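Local coordinates for protein prephenate dehydrogenase (Aquifex aeolicus, PDB 2G5C) that probably catalyses the NAD-dependent oxidative decarboxylation of prephenate to 4-hydroxyphenylpyruvate, a step on the pathway to tyrosine, at residues R73-I78 / V92-S97; Y104-E107 / R113-G116. One frame throughout, in Å; residues are numbered along the deposited sequence.

Contact 1 (R73-I78 / V92-S97); sequences RTFREI and VTDQGS. With NAD (nicotinamide-adenine-dinucleotide), chain E.
Phe75, near the start of helix 72-85, drives the edge of its ring against Asp94, the last residue of strand 91-94, inside the Rossmann-type nucleotide-binding domain. Helix and strand belong to the beta-alpha-beta unit of strand 65-68, helix 72-85 and strand 91-94. The Phe75 side chain points at the strand, and its outer corner does the touching: CE2 lies 3.2 Å from Asp94 OD2, which sits near the plane of the ring, and 3.4 Å from Asp94 CB. From that in-plane position OD2 faces the weakly positive C-H rim rather than the pi cloud. Ring and carboxylate planes stand 87° apart. Asp94 CG is lodged between the backbone N and the carbonyl carbon (chi1 73°), which turns the carboxylate toward the helix and forward to the Gly96 amide. There OD2 accepts a weak, bent bond from Gly96 N at 3.0 Å and 125°. Its stronger partner is Lys99, through a salt bridge, while OD1 accepts a hydrogen bond from the backbone N of Gly117; this buried carboxylate is thus held at both oxygens. The Gly96 amide also lies by the ring edge, with N 4.0 Å from Phe75 CE2. Leu68 and Leu102 pack on the same ring.

Both segments also line the NAD pocket, at different parts of the dinucleotide. From the helix, Thr74 CG2 touches the adenine amino group N6A, and Ile78 CD1 meets the adenine at N1A, 3.5 Å away. From the loop after the strand, Gln95 O comes close to the nicotinamide ring, 3.2 Å from C6N. Ser97 holds the nicotinamide ribose twice: its backbone N donates to O2D at 3.2 Å, and its OG shares a hydrogen bond with the same O2D at 3.1 Å.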
ATOM      1  N   ARG A  73      12.650 -17.568 -15.299  1.00 28.72           N
ATOM      2  CA  ARG A  73      12.326 -18.233 -16.558  1.00 29.44           C
ATOM      3  C   ARG A  73      13.573 -18.796 -17.232  1.00 27.46           C
ATOM      4  O   ARG A  73      13.479 -19.709 -18.044  1.00 27.10           O
ATOM      5  CB  ARG A  73      11.653 -17.255 -17.525  1.00 34.18           C
ATOM      6  CG  ARG A  73      10.170 -17.019 -17.292  1.00 41.35           C
ATOM      7  CD  ARG A  73       9.327 -18.234 -17.684  1.00 45.81           C
ATOM      8  NE  ARG A  73       7.895 -17.935 -17.660  1.00 48.16           N
ATOM      9  CZ  ARG A  73       7.284 -17.124 -18.520  1.00 50.84           C
ATOM     10  NH1 ARG A  73       7.971 -16.526 -19.484  1.00 51.28           N
ATOM     11  NH2 ARG A  73       5.979 -16.904 -18.414  1.00 52.88           N
ATOM     12  N   THR A  74      14.736 -18.250 -16.895  1.00 26.28           N
ATOM     13  CA  THR A  74      15.990 -18.691 -17.508  1.00 25.13           C
ATOM     14  C   THR A  74      16.739 -19.774 -16.743  1.00 25.37           C
ATOM     15  O   THR A  74      17.690 -20.365 -17.263  1.00 25.39           O
ATOM     16  CB  THR A  74      16.962 -17.506 -17.704  1.00 23.73           C
ATOM     17  OG1 THR A  74      17.389 -17.011 -16.427  1.00 23.07           O
ATOM     18  CG2 THR A  74      16.287 -16.389 -18.479  1.00 23.42           C
ATOM     19  N   PHE A  75      16.316 -20.033 -15.514  1.00 25.18           N
ATOM     20  CA  PHE A  75      16.972 -21.028 -14.678  1.00 26.80           C
ATOM     21  C   PHE A  75      17.062 -22.423 -15.293  1.00 27.86           C
ATOM     22  O   PHE A  75      18.142 -23.008 -15.346  1.00 27.69           O
ATOM     23  CB  PHE A  75      16.271 -21.107 -13.318  1.00 25.43           C
ATOM     24  CG  PHE A  75      16.538 -19.922 -12.419  1.00 25.55           C
ATOM     25  CD1 PHE A  75      16.954 -18.700 -12.948  1.00 24.63           C
ATOM     26  CD2 PHE A  75      16.347 -20.026 -11.044  1.00 24.13           C
ATOM     27  CE1 PHE A  75      17.177 -17.598 -12.122  1.00 23.60           C
ATOM     28  CE2 PHE A  75      16.565 -18.934 -10.207  1.00 24.56           C
ATOM     29  CZ  PHE A  75      16.982 -17.714 -10.745  1.00 24.36           C
ATOM     30  N   ARG A  76      15.936 -22.956 -15.756  1.00 29.32           N
ATOM     31  CA  ARG A  76      15.935 -24.297 -16.331  1.00 32.29           C
ATOM     32  C   ARG A  76      16.867 -24.451 -17.535  1.00 33.08           C
ATOM     33  O   ARG A  76      17.606 -25.434 -17.626  1.00 33.93           O
ATOM     34  CB  ARG A  76      14.506 -24.709 -16.701  1.00 32.83           C
ATOM     35  CG  ARG A  76      13.594 -24.903 -15.492  1.00 33.32           C
ATOM     36  CD  ARG A  76      12.208 -25.372 -15.909  1.00 36.47           C
ATOM     37  NE  ARG A  76      11.321 -25.629 -14.772  1.00 38.09           N
ATOM     38  CZ  ARG A  76      10.775 -24.688 -14.006  1.00 37.74           C
ATOM     39  NH1 ARG A  76      11.014 -23.408 -14.239  1.00 38.01           N
ATOM     40  NH2 ARG A  76       9.977 -25.032 -13.004  1.00 38.09           N
ATOM     41  N   GLU A  77      16.844 -23.483 -18.446  1.00 33.75           N
ATOM     42  CA  GLU A  77      17.696 -23.525 -19.633  1.00 35.01           C
ATOM     43  C   GLU A  77      19.177 -23.412 -19.280  1.00 33.98           C
ATOM     44  O   GLU A  77      20.010 -24.134 -19.824  1.00 34.70           O
ATOM     45  CB  GLU A  77      17.319 -22.397 -20.597  1.00 38.44           C
ATOM     46  CG  GLU A  77      17.316 -21.019 -19.953  1.00 44.51           C
ATOM     47  CD  GLU A  77      17.002 -19.903 -20.933  1.00 47.66           C
ATOM     48  OE1 GLU A  77      17.886 -19.561 -21.745  1.00 48.40           O
ATOM     49  OE2 GLU A  77      15.867 -19.374 -20.889  1.00 49.24           O
ATOM     50  N   ILE A  78      19.500 -22.499 -18.370  1.00 32.47           N
ATOM     51  CA  ILE A  78      20.880 -22.286 -17.940  1.00 31.94           C
ATOM     52  C   ILE A  78      21.413 -23.485 -17.148  1.00 32.46           C
ATOM     53  O   ILE A  78      22.552 -23.922 -17.349  1.00 32.47           O
ATOM     54  CB  ILE A  78      20.993 -21.006 -17.067  1.00 32.34           C
ATOM     55  CG1 ILE A  78      20.539 -19.785 -17.870  1.00 31.80           C
ATOM     56  CG2 ILE A  78      22.425 -20.805 -16.598  1.00 31.34           C
ATOM     57  CD1 ILE A  78      20.542 -18.491 -17.077  1.00 31.45           C
ATOM     58  N   VAL A  92      25.528 -24.854  -6.594  1.00 25.39           N
ATOM     59  CA  VAL A  92      24.671 -23.921  -7.319  1.00 25.58           C
ATOM     60  C   VAL A  92      23.446 -23.550  -6.493  1.00 25.92           C
ATOM     61  O   VAL A  92      22.696 -24.425  -6.061  1.00 23.71           O
ATOM     62  CB  VAL A  92      24.181 -24.516  -8.656  1.00 25.08           C
ATOM     63  CG1 VAL A  92      23.276 -23.510  -9.371  1.00 25.29           C
ATOM     64  CG2 VAL A  92      25.369 -24.883  -9.535  1.00 27.07           C
ATOM     65  N   THR A  93      23.246 -22.250  -6.284  1.00 24.24           N
ATOM     66  CA  THR A  93      22.103 -21.771  -5.510  1.00 24.30           C
ATOM     67  C   THR A  93      21.492 -20.581  -6.258  1.00 23.87           C
ATOM     68  O   THR A  93      22.083 -20.091  -7.217  1.00 21.64           O
ATOM     69  CB  THR A  93      22.549 -21.387  -4.064  1.00 24.41           C
ATOM     70  OG1 THR A  93      21.398 -21.150  -3.243  1.00 26.67           O
ATOM     71  CG2 THR A  93      23.440 -20.157  -4.080  1.00 27.22           C
ATOM     72  N   ASP A  94      20.313 -20.121  -5.847  1.00 23.11           N
ATOM     73  CA  ASP A  94      19.679 -19.010  -6.556  1.00 24.38           C
ATOM     74  C   ASP A  94      19.109 -17.894  -5.675  1.00 24.63           C
ATOM     75  O   ASP A  94      19.242 -17.903  -4.448  1.00 24.47           O
ATOM     76  CB  ASP A  94      18.570 -19.549  -7.472  1.00 24.71           C
ATOM     77  CG  ASP A  94      17.329 -20.014  -6.694  1.00 29.17           C
ATOM     78  OD1 ASP A  94      17.475 -20.815  -5.739  1.00 29.74           O
ATOM     79  OD2 ASP A  94      16.207 -19.583  -7.047  1.00 27.96           O
ATOM     80  N   GLN A  95      18.478 -16.928  -6.336  1.00 25.93           N
ATOM     81  CA  GLN A  95      17.854 -15.784  -5.680  1.00 25.53           C
ATOM     82  C   GLN A  95      16.411 -15.646  -6.149  1.00 24.88           C
ATOM     83  O   GLN A  95      15.707 -14.723  -5.739  1.00 28.32           O
ATOM     84  CB  GLN A  95      18.609 -14.495  -6.026  1.00 26.20           C
ATOM     85  CG  GLN A  95      19.961 -14.367  -5.362  1.00 26.98           C
ATOM     86  CD  GLN A  95      20.534 -12.966  -5.476  1.00 25.72           C
ATOM     87  OE1 GLN A  95      21.216 -12.632  -6.446  1.00 26.24           O
ATOM     88  NE2 GLN A  95      20.245 -12.133  -4.484  1.00 24.01           N
ATOM     89  N   GLY A  96      15.979 -16.560  -7.013  1.00 23.27           N
ATOM     90  CA  GLY A  96      14.624 -16.520  -7.543  1.00 23.52           C
ATOM     91  C   GLY A  96      13.558 -16.216  -6.503  1.00 23.77           C
ATOM     92  O   GLY A  96      13.672 -16.645  -5.355  1.00 23.31           O
ATOM     93  N   SER A  97      12.529 -15.475  -6.910  1.00 22.97           N
ATOM     94  CA  SER A  97      11.431 -15.092  -6.023  1.00 24.79           C
ATOM     95  C   SER A  97      10.497 -16.262  -5.767  1.00 23.38           C
ATOM     96  O   SER A  97       9.748 -16.267  -4.790  1.00 25.09           O
ATOM     97  CB  SER A  97      10.624 -13.940  -6.636  1.00 23.97           C
ATOM     98  OG  SER A  97      11.408 -12.770  -6.772  1.00 31.97           O
TER
HETATM   99  PA  NAD E3686      17.724  -7.246 -13.247  1.00 33.72           P
HETATM  100  O1A NAD E3686      18.361  -6.122 -12.543  1.00 31.02           O
HETATM  101  O2A NAD E3686      16.843  -6.885 -14.423  1.00 30.42           O
HETATM  102  O5B NAD E3686      18.899  -8.231 -13.677  1.00 32.16           O
HETATM  103  C5B NAD E3686      18.605  -9.401 -14.385  1.00 31.31           C
HETATM  104  C4B NAD E3686      19.803  -9.771 -15.242  1.00 28.47           C
HETATM  105  O4B NAD E3686      19.404 -10.922 -15.938  1.00 30.43           O
HETATM  106  C3B NAD E3686      20.128  -8.715 -16.324  1.00 30.82           C
HETATM  107  O3B NAD E3686      21.447  -8.199 -16.194  1.00 29.46           O
HETATM  108  C2B NAD E3686      19.865  -9.469 -17.630  1.00 31.01           C
HETATM  109  O2B NAD E3686      20.647  -9.082 -18.740  1.00 30.47           O
HETATM  110  C1B NAD E3686      20.094 -10.884 -17.152  1.00 30.12           C
HETATM  111  N9A NAD E3686      19.596 -12.008 -17.963  1.00 30.09           N
HETATM  112  C8A NAD E3686      18.393 -12.151 -18.616  1.00 27.82           C
HETATM  113  N7A NAD E3686      18.375 -13.348 -19.227  1.00 30.08           N
HETATM  114  C5A NAD E3686      19.544 -13.979 -18.978  1.00 30.74           C
HETATM  115  C6A NAD E3686      20.088 -15.221 -19.338  1.00 28.94           C
HETATM  116  N6A NAD E3686      19.407 -16.069 -20.089  1.00 30.57           N
HETATM  117  N1A NAD E3686      21.365 -15.572 -18.897  1.00 30.91           N
HETATM  118  C2A NAD E3686      22.107 -14.697 -18.103  1.00 30.49           C
HETATM  119  N3A NAD E3686      21.579 -13.465 -17.742  1.00 33.27           N
HETATM  120  C4A NAD E3686      20.320 -13.129 -18.178  1.00 30.27           C
HETATM  121  O3  NAD E3686      16.834  -8.165 -12.228  1.00 33.51           O
HETATM  122  PN  NAD E3686      17.056  -8.305 -10.643  1.00 35.85           P
HETATM  123  O1N NAD E3686      18.503  -8.222 -10.364  1.00 33.26           O
HETATM  124  O2N NAD E3686      16.196  -7.291  -9.974  1.00 36.82           O
HETATM  125  O5D NAD E3686      16.487  -9.749 -10.199  1.00 39.31           O
HETATM  126  C5D NAD E3686      17.076 -10.949 -10.660  1.00 37.72           C
HETATM  127  C4D NAD E3686      16.451 -12.207 -10.015  1.00 36.50           C
HETATM  128  O4D NAD E3686      16.304 -12.011  -8.618  1.00 37.28           O
HETATM  129  C3D NAD E3686      15.081 -12.682 -10.519  1.00 37.26           C
HETATM  130  O3D NAD E3686      15.159 -14.083 -10.794  1.00 36.27           O
HETATM  131  C2D NAD E3686      14.097 -12.392  -9.397  1.00 37.35           C
HETATM  132  O2D NAD E3686      13.052 -13.357  -9.308  1.00 34.62           O
HETATM  133  C1D NAD E3686      15.004 -12.335  -8.170  1.00 36.28           C
HETATM  134  N1N NAD E3686      14.626 -11.362  -7.097  1.00 37.05           N
HETATM  135  C2N NAD E3686      14.418 -10.032  -7.455  1.00 37.34           C
HETATM  136  C3N NAD E3686      14.063  -9.094  -6.477  1.00 38.73           C
HETATM  137  C7N NAD E3686      13.844  -7.665  -6.879  1.00 39.37           C
HETATM  138  O7N NAD E3686      13.498  -6.775  -5.900  1.00 41.08           O
HETATM  139  N7N NAD E3686      13.969  -7.229  -8.120  1.00 39.82           N
HETATM  140  C4N NAD E3686      13.921  -9.525  -5.128  1.00 38.80           C
HETATM  141  C5N NAD E3686      14.135 -10.877  -4.777  1.00 37.80           C
HETATM  142  C6N NAD E3686      14.490 -11.794  -5.782  1.00 38.49           C

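Contact 2 (Y104-E107 / R113-G116); sequences YDLE and RFVG
Leu106 of helix 101-110 sets its CB and CD1 over one face of the Phe114 ring, the side chain slanting across it, at the start of strand 114-120; this closes the beta-alpha-beta unit that runs from strand 91-94 through the helix to strand 114-120. The CH-pi part of the contact is made by Leu106 CB, 3.7 Å from the ring centroid and 11° off the ring normal, so the methylene stands almost squarely above the middle of the ring.

Apolar packing continues outward along the leucine. Its CD1 methyl reaches the far end of the same face, 3.4 Å from Phe114 CZ and 3.5 Å from CE1. Phe114 CG is anti to the backbone N (chi1 -174°), which carries the ring off the strand and toward helix 101-110.

The edge of the ring meets an aliphatic stem: Glu107 CG comes within 4.1 Å of Phe114 CD2, near the ring plane. From there the glutamate chain runs on extended to its carboxylate, where OE2 is hydrogen-bonded to Thr146. Beyond the two segments, Ala79 of helix 72-85 packs on Leu106, and Val92 and Asp94 on Phe114.

With no hydrogen bond crossing between the segments, helix and strand are joined here by dispersion and CH-pi attraction, while the buried acid of Glu107 finds its polar partner away from the ring.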
ATOM      1  N   TYR A 104      12.622 -28.597  -7.476  1.00 29.29           N
ATOM      2  CA  TYR A 104      12.729 -30.007  -7.836  1.00 32.33           C
ATOM      3  C   TYR A 104      13.254 -30.181  -9.255  1.00 32.76           C
ATOM      4  O   TYR A 104      13.993 -31.126  -9.537  1.00 31.68           O
ATOM      5  CB  TYR A 104      11.371 -30.699  -7.685  1.00 33.68           C
ATOM      6  CG  TYR A 104      10.814 -30.605  -6.280  1.00 33.41           C
ATOM      7  CD1 TYR A 104      11.503 -31.153  -5.198  1.00 33.92           C
ATOM      8  CD2 TYR A 104       9.617 -29.937  -6.028  1.00 34.25           C
ATOM      9  CE1 TYR A 104      11.018 -31.033  -3.899  1.00 33.34           C
ATOM     10  CE2 TYR A 104       9.122 -29.813  -4.731  1.00 33.77           C
ATOM     11  CZ  TYR A 104       9.828 -30.361  -3.673  1.00 33.66           C
ATOM     12  OH  TYR A 104       9.357 -30.218  -2.388  1.00 34.22           O
ATOM     13  N   ASP A 105      12.877 -29.275 -10.152  1.00 32.84           N
ATOM     14  CA  ASP A 105      13.351 -29.367 -11.526  1.00 34.41           C
ATOM     15  C   ASP A 105      14.847 -29.082 -11.575  1.00 34.33           C
ATOM     16  O   ASP A 105      15.584 -29.730 -12.323  1.00 34.40           O
ATOM     17  CB  ASP A 105      12.609 -28.383 -12.440  1.00 36.00           C
ATOM     18  CG  ASP A 105      11.130 -28.686 -12.546  1.00 37.48           C
ATOM     19  OD1 ASP A 105      10.755 -29.873 -12.452  1.00 39.39           O
ATOM     20  OD2 ASP A 105      10.339 -27.738 -12.736  1.00 40.97           O
ATOM     21  N   LEU A 106      15.297 -28.118 -10.778  1.00 32.85           N
ATOM     22  CA  LEU A 106      16.713 -27.781 -10.750  1.00 33.61           C
ATOM     23  C   LEU A 106      17.533 -28.901 -10.118  1.00 34.32           C
ATOM     24  O   LEU A 106      18.676 -29.136 -10.522  1.00 32.84           O
ATOM     25  CB  LEU A 106      16.940 -26.455 -10.010  1.00 34.52           C
ATOM     26  CG  LEU A 106      16.364 -25.224 -10.726  1.00 35.39           C
ATOM     27  CD1 LEU A 106      16.762 -23.950  -9.986  1.00 36.19           C
ATOM     28  CD2 LEU A 106      16.881 -25.172 -12.157  1.00 34.63           C
ATOM     29  N   GLU A 107      16.955 -29.590  -9.134  1.00 33.88           N
ATOM     30  CA  GLU A 107      17.646 -30.705  -8.485  1.00 34.97           C
ATOM     31  C   GLU A 107      17.778 -31.857  -9.478  1.00 34.79           C
ATOM     32  O   GLU A 107      18.792 -32.544  -9.506  1.00 35.23           O
ATOM     33  CB  GLU A 107      16.878 -31.211  -7.260  1.00 35.45           C
ATOM     34  CG  GLU A 107      16.730 -30.230  -6.107  1.00 37.46           C
ATOM     35  CD  GLU A 107      16.146 -30.890  -4.863  1.00 39.11           C
ATOM     36  OE1 GLU A 107      15.164 -31.652  -4.998  1.00 37.86           O
ATOM     37  OE2 GLU A 107      16.663 -30.644  -3.752  1.00 39.50           O
ATOM     38  N   ARG A 113      24.256 -30.752  -6.522  1.00 32.99           N
ATOM     39  CA  ARG A 113      24.853 -29.424  -6.538  1.00 34.39           C
ATOM     40  C   ARG A 113      23.912 -28.281  -6.164  1.00 32.89           C
ATOM     41  O   ARG A 113      24.342 -27.290  -5.575  1.00 31.24           O
ATOM     42  CB  ARG A 113      25.459 -29.143  -7.917  1.00 35.77           C
ATOM     43  CG  ARG A 113      26.729 -29.937  -8.182  1.00 38.35           C
ATOM     44  CD  ARG A 113      27.266 -29.715  -9.580  1.00 40.72           C
ATOM     45  NE  ARG A 113      26.362 -30.245 -10.593  1.00 42.47           N
ATOM     46  CZ  ARG A 113      26.753 -30.659 -11.793  1.00 40.05           C
ATOM     47  NH1 ARG A 113      28.033 -30.605 -12.132  1.00 40.91           N
ATOM     48  NH2 ARG A 113      25.862 -31.133 -12.652  1.00 41.14           N
ATOM     49  N   PHE A 114      22.632 -28.429  -6.482  1.00 31.80           N
ATOM     50  CA  PHE A 114      21.671 -27.362  -6.219  1.00 30.42           C
ATOM     51  C   PHE A 114      21.053 -27.208  -4.833  1.00 30.63           C
ATOM     52  O   PHE A 114      20.655 -28.183  -4.188  1.00 29.33           O
ATOM     53  CB  PHE A 114      20.530 -27.428  -7.233  1.00 30.78           C
ATOM     54  CG  PHE A 114      19.572 -26.282  -7.122  1.00 30.30           C
ATOM     55  CD1 PHE A 114      19.947 -25.011  -7.539  1.00 29.41           C
ATOM     56  CD2 PHE A 114      18.316 -26.461  -6.549  1.00 28.93           C
ATOM     57  CE1 PHE A 114      19.083 -23.927  -7.383  1.00 29.81           C
ATOM     58  CE2 PHE A 114      17.446 -25.384  -6.389  1.00 29.40           C
ATOM     59  CZ  PHE A 114      17.831 -24.115  -6.806  1.00 26.93           C
ATOM     60  N   VAL A 115      20.957 -25.947  -4.413  1.00 29.80           N
ATOM     61  CA  VAL A 115      20.361 -25.553  -3.144  1.00 29.17           C
ATOM     62  C   VAL A 115      19.511 -24.313  -3.430  1.00 28.62           C
ATOM     63  O   VAL A 115      20.034 -23.283  -3.858  1.00 28.56           O
ATOM     64  CB  VAL A 115      21.425 -25.186  -2.099  1.00 30.02           C
ATOM     65  CG1 VAL A 115      20.748 -24.778  -0.794  1.00 29.72           C
ATOM     66  CG2 VAL A 115      22.358 -26.366  -1.869  1.00 29.98           C
ATOM     67  N   GLY A 116      18.205 -24.421  -3.198  1.00 28.11           N
ATOM     68  CA  GLY A 116      17.296 -23.310  -3.449  1.00 27.20           C
ATOM     69  C   GLY A 116      17.330 -22.200  -2.414  1.00 26.95           C
ATOM     70  O   GLY A 116      17.406 -22.460  -1.208  1.00 27.53           O
TER

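Both contacts are buried and lie in successive beta-alpha-beta units of one nucleotide-binding domain, their centres about 9 Å apart; their strands, 91-94 and 114-120, are neighbours in the sheet. Contact 1 lies nearer the cofactor: its aromatic edge meets a carboxylate, and its loop bonds to NAD. In contact 2, where the side chain of Leu106 is about 10 Å from the bound NAD, the ring is covered by hydrocarbon on its face. Several links tie the two together: Thr93 OG1 lies 2.6 Å from Val115 O in a probable hydrogen bond across the sheet, Arg76 NH2 forms a 2.7 Å salt bridge with Asp105 OD2 between the helices, and Leu106 packs on Phe75.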